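Local coordinates for protein DNA gyrase, B subunit, truncated (Myxococcus xanthus, PDB 3CWV) that probably takes part, as the ATP-binding B subunit of a type II topoisomerase, in the ATP-dependent breakage, passage and rejoining of double-stranded DNA, at residues F37-A42 / R176-L181; V54-G59 / A172-R177; R277-K282 / E342-H347. One frame throughout, in Å; residues are numbered along the deposited sequence.

Interaction 1: F37-A42 / R176-L181; sequences FLLDVA and RRCNEL
Leu39 reaches across from 37-42 to 176-181 with its two methyls spread over different partners. CD1 lies against the aliphatic part of Arg177, 3.5 Å from its CG, a close fit between two carbons. CD2 is turned toward Leu181, 4.1 Å from its CD2, and sits more loosely beside the sulfur of Cys178. Leu39 crosses both Arg177 and Leu181 at a slant rather than running alongside them. Leu181 meets Leu39 because its CG stands anti to the backbone N (chi1 169°), which carries CD2 across to the facing helix. The two helical segments run nearly parallel, at 15°, with axes 11.3 Å apart, and Leu39 also touches Leu66 of the sheet beneath them. Arg177 bends at chi2 and chi3, leaving its methylene on Leu39 while the guanidinium makes a cation-pi contact with Tyr36. Asp40 OD1 is 4.5 Å from Arg177 NH1, beyond salt-bridge range. No hydrogen bond joins the segments, so these neighbouring helices of what is, as in other GyrB proteins, probably the ATPase domain are held here by apolar packing, with the charge of Arg177 kept at its margin, where the carboxylate could still attract it weakly.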
loop_
_atom_site.group_PDB
_atom_site.type_symbol
_atom_site.label_atom_id
_atom_site.label_comp_id
_atom_site.label_asym_id
_atom_site.label_seq_id
_atom_site.Cartn_x
_atom_site.Cartn_y
_atom_site.Cartn_z
ATOM N N PHE A 37 -6.153 7.312 -1.091
ATOM C CA PHE A 37 -5.107 8.353 -1.206
ATOM C C PHE A 37 -4.485 8.658 0.168
ATOM O O PHE A 37 -3.255 8.845 0.293
ATOM C CB PHE A 37 -5.632 9.665 -1.833
ATOM C CG PHE A 37 -6.151 9.537 -3.273
ATOM C CD1 PHE A 37 -5.666 8.565 -4.132
ATOM C CD2 PHE A 37 -7.093 10.451 -3.750
ATOM C CE1 PHE A 37 -6.132 8.487 -5.486
ATOM C CE2 PHE A 37 -7.559 10.383 -5.069
ATOM C CZ PHE A 37 -7.077 9.400 -5.938
ATOM N N LEU A 38 -5.325 8.776 1.197
ATOM C CA LEU A 38 -4.805 8.939 2.584
ATOM C C LEU A 38 -3.934 7.769 3.053
ATOM O O LEU A 38 -2.825 7.965 3.572
ATOM C CB LEU A 38 -5.936 9.199 3.591
ATOM C CG LEU A 38 -6.321 10.641 3.879
ATOM C CD1 LEU A 38 -7.542 10.638 4.791
ATOM C CD2 LEU A 38 -5.144 11.428 4.564
ATOM N N LEU A 39 -4.440 6.549 2.937
ATOM C CA LEU A 39 -3.640 5.352 3.231
ATOM C C LEU A 39 -2.300 5.302 2.475
ATOM O O LEU A 39 -1.274 4.883 3.043
ATOM C CB LEU A 39 -4.455 4.066 2.932
ATOM C CG LEU A 39 -5.626 3.890 3.918
ATOM C CD1 LEU A 39 -6.567 2.760 3.444
ATOM C CD2 LEU A 39 -5.101 3.600 5.297
ATOM N N ASP A 40 -2.297 5.743 1.210
ATOM C CA ASP A 40 -1.049 5.789 0.424
ATOM C C ASP A 40 -0.018 6.784 1.028
ATOM O O ASP A 40 1.205 6.555 0.960
ATOM C CB ASP A 40 -1.312 6.169 -1.028
ATOM C CG ASP A 40 -1.985 5.039 -1.861
ATOM O OD1 ASP A 40 -2.073 3.876 -1.413
ATOM O OD2 ASP A 40 -2.433 5.358 -2.988
ATOM N N VAL A 41 -0.508 7.907 1.554
ATOM C CA VAL A 41 0.351 8.851 2.291
ATOM C C VAL A 41 1.063 8.157 3.467
ATOM O O VAL A 41 2.290 8.284 3.641
ATOM C CB VAL A 41 -0.442 10.070 2.855
ATOM C CG1 VAL A 41 0.501 10.953 3.690
ATOM C CG2 VAL A 41 -1.023 10.904 1.746
ATOM N N ALA A 42 0.288 7.425 4.267
ATOM C CA ALA A 42 0.804 6.693 5.428
ATOM C C ALA A 42 1.783 5.601 4.983
ATOM O O ALA A 42 2.833 5.422 5.592
ATOM C CB ALA A 42 -0.376 6.073 6.244
ATOM N N ARG A 176 -10.026 -4.479 4.578
ATOM C CA ARG A 176 -9.112 -5.259 3.740
ATOM C C ARG A 176 -7.902 -4.451 3.268
ATOM O O ARG A 176 -6.807 -4.978 3.218
ATOM C CB ARG A 176 -9.829 -5.872 2.533
ATOM C CG ARG A 176 -10.605 -7.149 2.862
ATOM C CD ARG A 176 -11.069 -7.856 1.603
ATOM N NE ARG A 176 -12.053 -7.059 0.872
ATOM C CZ ARG A 176 -13.357 -7.050 1.141
ATOM N NH1 ARG A 176 -13.837 -7.795 2.126
ATOM N NH2 ARG A 176 -14.177 -6.293 0.426
ATOM N N ARG A 177 -8.091 -3.184 2.906
ATOM C CA ARG A 177 -6.961 -2.370 2.449
ATOM C C ARG A 177 -6.002 -2.108 3.613
ATOM O O ARG A 177 -4.778 -2.030 3.435
ATOM C CB ARG A 177 -7.444 -1.056 1.825
ATOM C CG ARG A 177 -6.348 -0.077 1.402
ATOM C CD ARG A 177 -5.542 -0.524 0.176
ATOM N NE ARG A 177 -6.389 -0.730 -1.001
ATOM C CZ ARG A 177 -6.310 -0.049 -2.148
ATOM N NH1 ARG A 177 -5.403 0.919 -2.333
ATOM N NH2 ARG A 177 -7.147 -0.357 -3.128
ATOM N N CYS A 178 -6.550 -1.978 4.806
ATOM C CA CYS A 178 -5.715 -1.772 5.982
ATOM C C CYS A 178 -4.855 -3.022 6.259
ATOM O O CYS A 178 -3.665 -2.925 6.573
ATOM C CB CYS A 178 -6.582 -1.450 7.191
ATOM S SG CYS A 178 -7.284 0.216 7.222
ATOM N N ASN A 179 -5.478 -4.192 6.145
ATOM C CA ASN A 179 -4.784 -5.465 6.320
ATOM C C ASN A 179 -3.621 -5.592 5.321
ATOM O O ASN A 179 -2.512 -5.985 5.709
ATOM C CB ASN A 179 -5.813 -6.606 6.185
ATOM C CG ASN A 179 -5.281 -7.973 6.622
ATOM O OD1 ASN A 179 -4.089 -8.169 6.936
ATOM N ND2 ASN A 179 -6.181 -8.945 6.610
ATOM N N GLU A 180 -3.865 -5.240 4.053
ATOM C CA GLU A 180 -2.830 -5.252 3.027
ATOM C C GLU A 180 -1.692 -4.317 3.368
ATOM O O GLU A 180 -0.541 -4.655 3.169
ATOM C CB GLU A 180 -3.371 -4.749 1.706
ATOM C CG GLU A 180 -4.377 -5.613 1.060
ATOM C CD GLU A 180 -4.826 -5.018 -0.256
ATOM O OE1 GLU A 180 -4.316 -3.931 -0.647
ATOM O OE2 GLU A 180 -5.696 -5.635 -0.895
ATOM N N LEU A 181 -2.026 -3.110 3.811
ATOM C CA LEU A 181 -1.020 -2.121 4.183
ATOM C C LEU A 181 -0.081 -2.640 5.308
ATOM O O LEU A 181 1.145 -2.471 5.233
ATOM C CB LEU A 181 -1.704 -0.814 4.593
ATOM C CG LEU A 181 -0.853 0.269 5.261
ATOM C CD1 LEU A 181 0.210 0.795 4.296
ATOM C CD2 LEU A 181 -1.713 1.415 5.788
#

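Interaction 2: V54-G59 / A172-R177; sequences VVLEVG and ARLSRR
Leu174, which carries the contact with Leu56 and Val58, stands on a helical turn closed by a 3.0 Å hydrogen bond from Arg176 N to Ala172 O. The same carbonyl oxygen lies 3.6 Å above the plane of the Arg176 guanidinium, over its centre, so the group rests a face on the oxygen that the backbone N-H already holds. The Arg176 side chain is exposed, whereas the face of the helix toward strand 53-58 presents Leu174. Its CD1 comes within 3.9 Å of Val58 CG2, the two side chains crossing at about a right angle. With CG of Leu174 anti to its carbonyl carbon (chi1 -63°), the isobutyl group extends down onto the strand. Leu56 approaches the base of the same side chain, its CD2 lying 4.2 Å from Leu174 CB. Leu56 and Val58, two residues apart, present the same face of strand 53-58 to the helix. Strand 189-194, parallel to 53-58 and bonded to it through the backbones of Val54 and Leu56, contributes Phe192, which touches Leu56, Val58 and Leu174 alike. Arg173 ties the helix to helix 28-47 through a salt bridge with Glu28, while Ser175 OG hydrogen-bonds to the carbonyl of Arg171. The contact thus belongs to the helix layer covering one face of the large mixed sheet, as in GyrB-type ATPase domains. With no hydrogen bond between 54-59 and 172-177, it depends on shape and on the exclusion of water from three buried aliphatic side chains.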
loop_
_atom_site.group_PDB
_atom_site.type_symbol
_atom_site.label_atom_id
_atom_site.label_comp_id
_atom_site.label_asym_id
_atom_site.label_seq_id
_atom_site.Cartn_x
_atom_site.Cartn_y
_atom_site.Cartn_z
ATOM N N VAL A 54 -0.693 3.716 12.172
ATOM C CA VAL A 54 -1.709 4.320 11.303
ATOM C C VAL A 54 -3.067 3.854 11.813
ATOM O O VAL A 54 -3.273 2.642 12.003
ATOM C CB VAL A 54 -1.560 3.815 9.822
ATOM C CG1 VAL A 54 -2.683 4.401 8.928
ATOM C CG2 VAL A 54 -0.205 4.154 9.267
ATOM N N VAL A 55 -3.979 4.792 12.048
ATOM C CA VAL A 55 -5.354 4.483 12.461
ATOM C C VAL A 55 -6.359 5.086 11.476
ATOM O O VAL A 55 -6.372 6.293 11.260
ATOM C CB VAL A 55 -5.666 5.058 13.831
ATOM C CG1 VAL A 55 -7.069 4.581 14.316
ATOM C CG2 VAL A 55 -4.584 4.619 14.828
ATOM N N LEU A 56 -7.211 4.239 10.908
ATOM C CA LEU A 56 -8.272 4.674 10.015
ATOM C C LEU A 56 -9.607 4.524 10.752
ATOM O O LEU A 56 -9.924 3.469 11.335
ATOM C CB LEU A 56 -8.266 3.851 8.720
ATOM C CG LEU A 56 -9.394 4.193 7.747
ATOM C CD1 LEU A 56 -9.153 5.619 7.204
ATOM C CD2 LEU A 56 -9.502 3.205 6.586
ATOM N N GLU A 57 -10.401 5.575 10.714
ATOM C CA GLU A 57 -11.642 5.596 11.476
ATOM C C GLU A 57 -12.779 6.023 10.560
ATOM O O GLU A 57 -12.694 7.040 9.861
ATOM C CB GLU A 57 -11.467 6.571 12.629
ATOM C CG GLU A 57 -12.499 6.573 13.683
ATOM C CD GLU A 57 -12.054 7.452 14.843
ATOM O OE1 GLU A 57 -12.508 8.617 14.922
ATOM O OE2 GLU A 57 -11.217 6.985 15.650
ATOM N N VAL A 58 -13.840 5.221 10.540
ATOM C CA VAL A 58 -15.053 5.565 9.791
ATOM C C VAL A 58 -16.162 5.861 10.809
ATOM O O VAL A 58 -16.366 5.109 11.757
ATOM C CB VAL A 58 -15.481 4.429 8.822
ATOM C CG1 VAL A 58 -16.602 4.891 7.898
ATOM C CG2 VAL A 58 -14.309 3.987 8.006
ATOM N N GLY A 59 -16.827 6.987 10.641
ATOM C CA GLY A 59 -17.895 7.361 11.548
ATOM C C GLY A 59 -19.227 7.098 10.883
ATOM O O GLY A 59 -19.289 6.854 9.669
ATOM N N ALA A 172 -15.955 -3.196 4.918
ATOM C CA ALA A 172 -15.202 -4.418 4.627
ATOM C C ALA A 172 -14.039 -4.185 3.678
ATOM O O ALA A 172 -12.937 -4.726 3.886
ATOM C CB ALA A 172 -16.136 -5.516 4.061
ATOM N N ARG A 173 -14.259 -3.427 2.603
ATOM C CA ARG A 173 -13.142 -3.191 1.678
ATOM C C ARG A 173 -12.067 -2.248 2.252
ATOM O O ARG A 173 -10.887 -2.422 1.978
ATOM C CB ARG A 173 -13.627 -2.748 0.287
ATOM C CG ARG A 173 -13.604 -1.294 0.014
ATOM C CD ARG A 173 -13.945 -1.037 -1.439
ATOM N NE ARG A 173 -15.276 -1.547 -1.750
ATOM C CZ ARG A 173 -16.041 -1.101 -2.744
ATOM N NH1 ARG A 173 -15.595 -0.148 -3.557
ATOM N NH2 ARG A 173 -17.253 -1.610 -2.920
ATOM N N LEU A 174 -12.478 -1.272 3.054
ATOM C CA LEU A 174 -11.531 -0.427 3.790
ATOM C C LEU A 174 -10.688 -1.236 4.790
ATOM O O LEU A 174 -9.460 -1.066 4.830
ATOM C CB LEU A 174 -12.236 0.766 4.463
ATOM C CG LEU A 174 -12.931 1.788 3.538
ATOM C CD1 LEU A 174 -13.417 2.933 4.391
ATOM C CD2 LEU A 174 -12.007 2.288 2.382
ATOM N N SER A 175 -11.315 -2.130 5.570
ATOM C CA SER A 175 -10.561 -3.038 6.467
ATOM C C SER A 175 -9.595 -3.924 5.713
ATOM O O SER A 175 -8.460 -4.111 6.154
ATOM C CB SER A 175 -11.458 -3.948 7.335
ATOM O OG SER A 175 -12.602 -3.260 7.770
ATOM N N ARG A 176 -10.026 -4.479 4.578
ATOM C CA ARG A 176 -9.112 -5.259 3.740
ATOM C C ARG A 176 -7.902 -4.451 3.268
ATOM O O ARG A 176 -6.807 -4.978 3.218
ATOM C CB ARG A 176 -9.829 -5.872 2.533
ATOM C CG ARG A 176 -10.605 -7.149 2.862
ATOM C CD ARG A 176 -11.069 -7.856 1.603
ATOM N NE ARG A 176 -12.053 -7.059 0.872
ATOM C CZ ARG A 176 -13.357 -7.050 1.141
ATOM N NH1 ARG A 176 -13.837 -7.795 2.126
ATOM N NH2 ARG A 176 -14.177 -6.293 0.426
ATOM N N ARG A 177 -8.091 -3.184 2.906
ATOM C CA ARG A 177 -6.961 -2.370 2.449
ATOM C C ARG A 177 -6.002 -2.108 3.613
ATOM O O ARG A 177 -4.778 -2.030 3.435
ATOM C CB ARG A 177 -7.444 -1.056 1.825
ATOM C CG ARG A 177 -6.348 -0.077 1.402
ATOM C CD ARG A 177 -5.542 -0.524 0.176
ATOM N NE ARG A 177 -6.389 -0.730 -1.001
ATOM C CZ ARG A 177 -6.310 -0.049 -2.148
ATOM N NH1 ARG A 177 -5.403 0.919 -2.333
ATOM N NH2 ARG A 177 -7.147 -0.357 -3.128
#

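Interaction 3: R277-K282 / E342-H347; sequences RGALAK and ELLREH
Segments 277-282 and 342-347 approach most closely in backbone at Ala279 and Leu344, whose CA atoms are 8.3 Å apart, a separation filled mainly by the Leu344 side chain. With CG anti to the carbonyl carbon (chi1 -74°), that side chain projects toward the other helix and its CD1 does all the touching. This methyl meets Leu280 CD2 at 3.9 Å and Ala279 CB at 4.2 Å. Leu280 leaves its helix at an angle to the contact, but its end swings nearer, and the two leucine side chains cross at about a right angle. Ala279 offers only its CB methyl, and also touches Phe340 and Ile341. Helix 267-284 is the main helix in the connection between the adjacent parallel strands 252-257 and 300-307, a beta-alpha-beta crossover, and helix 328-345 follows the second of them, an order consistent with the S5-like fold of the second GyrB domain. Leu343 turns instead to strand 228-234, touching Val228 and Phe230. The polar groups lie off this apolar patch. Arg345 NE forms a salt bridge with Glu342 OE2 at 3.4 Å within the same segment. Past it, His347 ND1 accepts a hydrogen bond from Val349 N, capping the turn that leads into helix 350-354, while Thr350 OG1 is bonded to the carbonyl oxygens of both Leu344 and His347.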
loop_
_atom_site.group_PDB
_atom_site.type_symbol
_atom_site.label_atom_id
_atom_site.label_comp_id
_atom_site.label_asym_id
_atom_site.label_seq_id
_atom_site.Cartn_x
_atom_site.Cartn_y
_atom_site.Cartn_z
ATOM N N ARG A 277 10.951 -21.138 -12.398
ATOM C CA ARG A 277 10.889 -22.046 -13.544
ATOM C C ARG A 277 12.276 -22.537 -13.945
ATOM O O ARG A 277 12.429 -23.679 -14.383
ATOM C CB ARG A 277 10.229 -21.358 -14.734
ATOM C CG ARG A 277 8.728 -21.224 -14.627
ATOM C CD ARG A 277 8.183 -20.590 -15.892
ATOM N NE ARG A 277 8.513 -21.419 -17.051
ATOM C CZ ARG A 277 8.402 -21.034 -18.317
ATOM N NH1 ARG A 277 7.960 -19.820 -18.609
ATOM N NH2 ARG A 277 8.736 -21.871 -19.293
ATOM N N GLY A 278 13.274 -21.668 -13.782
ATOM C CA GLY A 278 14.659 -21.967 -14.083
ATOM C C GLY A 278 15.361 -22.846 -13.057
ATOM O O GLY A 278 16.248 -23.639 -13.408
ATOM N N ALA A 279 14.991 -22.679 -11.788
ATOM C CA ALA A 279 15.514 -23.498 -10.714
ATOM C C ALA A 279 14.987 -24.914 -10.887
ATOM O O ALA A 279 15.740 -25.870 -10.757
ATOM C CB ALA A 279 15.107 -22.933 -9.354
ATOM N N LEU A 280 13.705 -25.036 -11.208
ATOM C CA LEU A 280 13.092 -26.338 -11.443
ATOM C C LEU A 280 13.700 -27.046 -12.650
ATOM O O LEU A 280 14.079 -28.210 -12.556
ATOM C CB LEU A 280 11.576 -26.214 -11.599
ATOM C CG LEU A 280 10.852 -25.719 -10.346
ATOM C CD1 LEU A 280 9.402 -25.514 -10.649
ATOM C CD2 LEU A 280 11.029 -26.677 -9.180
ATOM N N ALA A 281 13.796 -26.333 -13.772
ATOM C CA ALA A 281 14.460 -26.843 -14.977
ATOM C C ALA A 281 15.819 -27.466 -14.661
ATOM O O ALA A 281 16.097 -28.603 -15.051
ATOM C CB ALA A 281 14.608 -25.742 -16.016
ATOM N N LYS A 282 16.659 -26.740 -13.939
ATOM C CA LYS A 282 17.989 -27.229 -13.629
ATOM C C LYS A 282 17.969 -28.472 -12.727
ATOM O O LYS A 282 18.677 -29.452 -12.989
ATOM C CB LYS A 282 18.829 -26.119 -13.006
ATOM C CG LYS A 282 18.981 -24.891 -13.914
ATOM C CD LYS A 282 20.299 -24.181 -13.674
ATOM C CE LYS A 282 20.569 -23.139 -14.769
ATOM N NZ LYS A 282 21.955 -22.605 -14.682
ATOM N N GLU A 342 19.161 -23.911 -4.207
ATOM C CA GLU A 342 19.589 -24.417 -2.913
ATOM C C GLU A 342 18.410 -24.704 -1.985
ATOM O O GLU A 342 18.309 -25.782 -1.393
ATOM C CB GLU A 342 20.541 -23.431 -2.261
ATOM C CG GLU A 342 20.941 -23.795 -0.834
ATOM C CD GLU A 342 21.988 -24.925 -0.733
ATOM O OE1 GLU A 342 22.609 -25.056 0.350
ATOM O OE2 GLU A 342 22.195 -25.679 -1.717
ATOM N N LEU A 343 17.507 -23.733 -1.879
ATOM C CA LEU A 343 16.338 -23.840 -1.024
ATOM C C LEU A 343 15.500 -25.062 -1.332
ATOM O O LEU A 343 14.990 -25.723 -0.415
ATOM C CB LEU A 343 15.473 -22.590 -1.216
ATOM C CG LEU A 343 14.050 -22.478 -0.716
ATOM C CD1 LEU A 343 13.797 -20.996 -0.552
ATOM C CD2 LEU A 343 13.048 -23.080 -1.670
ATOM N N LEU A 344 15.320 -25.339 -2.621
ATOM C CA LEU A 344 14.372 -26.354 -3.040
ATOM C C LEU A 344 14.932 -27.774 -2.874
ATOM O O LEU A 344 14.180 -28.739 -2.932
ATOM C CB LEU A 344 13.902 -26.123 -4.485
ATOM C CG LEU A 344 12.903 -24.986 -4.811
ATOM C CD1 LEU A 344 12.776 -24.742 -6.314
ATOM C CD2 LEU A 344 11.526 -25.252 -4.216
ATOM N N ARG A 345 16.238 -27.887 -2.651
ATOM C CA ARG A 345 16.882 -29.199 -2.540
ATOM C C ARG A 345 16.153 -30.042 -1.507
ATOM O O ARG A 345 15.605 -31.107 -1.830
ATOM C CB ARG A 345 18.365 -29.066 -2.166
ATOM C CG ARG A 345 19.260 -28.691 -3.342
ATOM C CD ARG A 345 20.716 -28.497 -2.925
ATOM N NE ARG A 345 21.553 -28.046 -4.042
ATOM C CZ ARG A 345 21.833 -28.781 -5.120
ATOM N NH1 ARG A 345 21.338 -30.016 -5.249
ATOM N NH2 ARG A 345 22.606 -28.283 -6.079
ATOM N N GLU A 346 16.119 -29.525 -0.280
ATOM C CA GLU A 346 15.525 -30.238 0.860
ATOM C C GLU A 346 14.159 -29.689 1.288
ATOM O O GLU A 346 13.739 -29.887 2.433
ATOM C CB GLU A 346 16.492 -30.215 2.048
ATOM C CG GLU A 346 17.757 -31.030 1.820
ATOM C CD GLU A 346 17.477 -32.511 1.597
ATOM O OE1 GLU A 346 16.901 -33.164 2.504
ATOM O OE2 GLU A 346 17.850 -33.024 0.516
ATOM N N HIS A 347 13.475 -29.005 0.367
ATOM C CA HIS A 347 12.152 -28.433 0.631
ATOM C C HIS A 347 11.075 -29.472 0.358
ATOM O O HIS A 347 11.139 -30.166 -0.653
ATOM C CB HIS A 347 11.897 -27.208 -0.261
ATOM C CG HIS A 347 10.734 -26.371 0.178
ATOM N ND1 HIS A 347 9.436 -26.637 -0.200
ATOM C CD2 HIS A 347 10.679 -25.270 0.962
ATOM C CE1 HIS A 347 8.631 -25.734 0.332
ATOM N NE2 HIS A 347 9.360 -24.903 1.054
#

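Overall arrangement
Interactions 1 and 2 share helix 171-184; Ala42 CB touches Val54 CG2 at 3.6 Å, and Cys178 SG meets Leu56 CD2 at 3.8 Å. One joins this helix to helix 28-47, the other to the strand that comes next in the chain, so their apolar side chains run into one another on the large sheet. Their centres lie about 5 and 13 Å from that of the chain; interaction 3, in the other sheet domain, lies about 31 Å from it, yet its touching residues are likewise buried. None has hydrogen bonds across its segments. Interaction 1 adds a sulfur, the aliphatic part of a partly exposed arginine and a nearby carboxylate, whereas aliphatic side chains alone carry interactions 2 and 3.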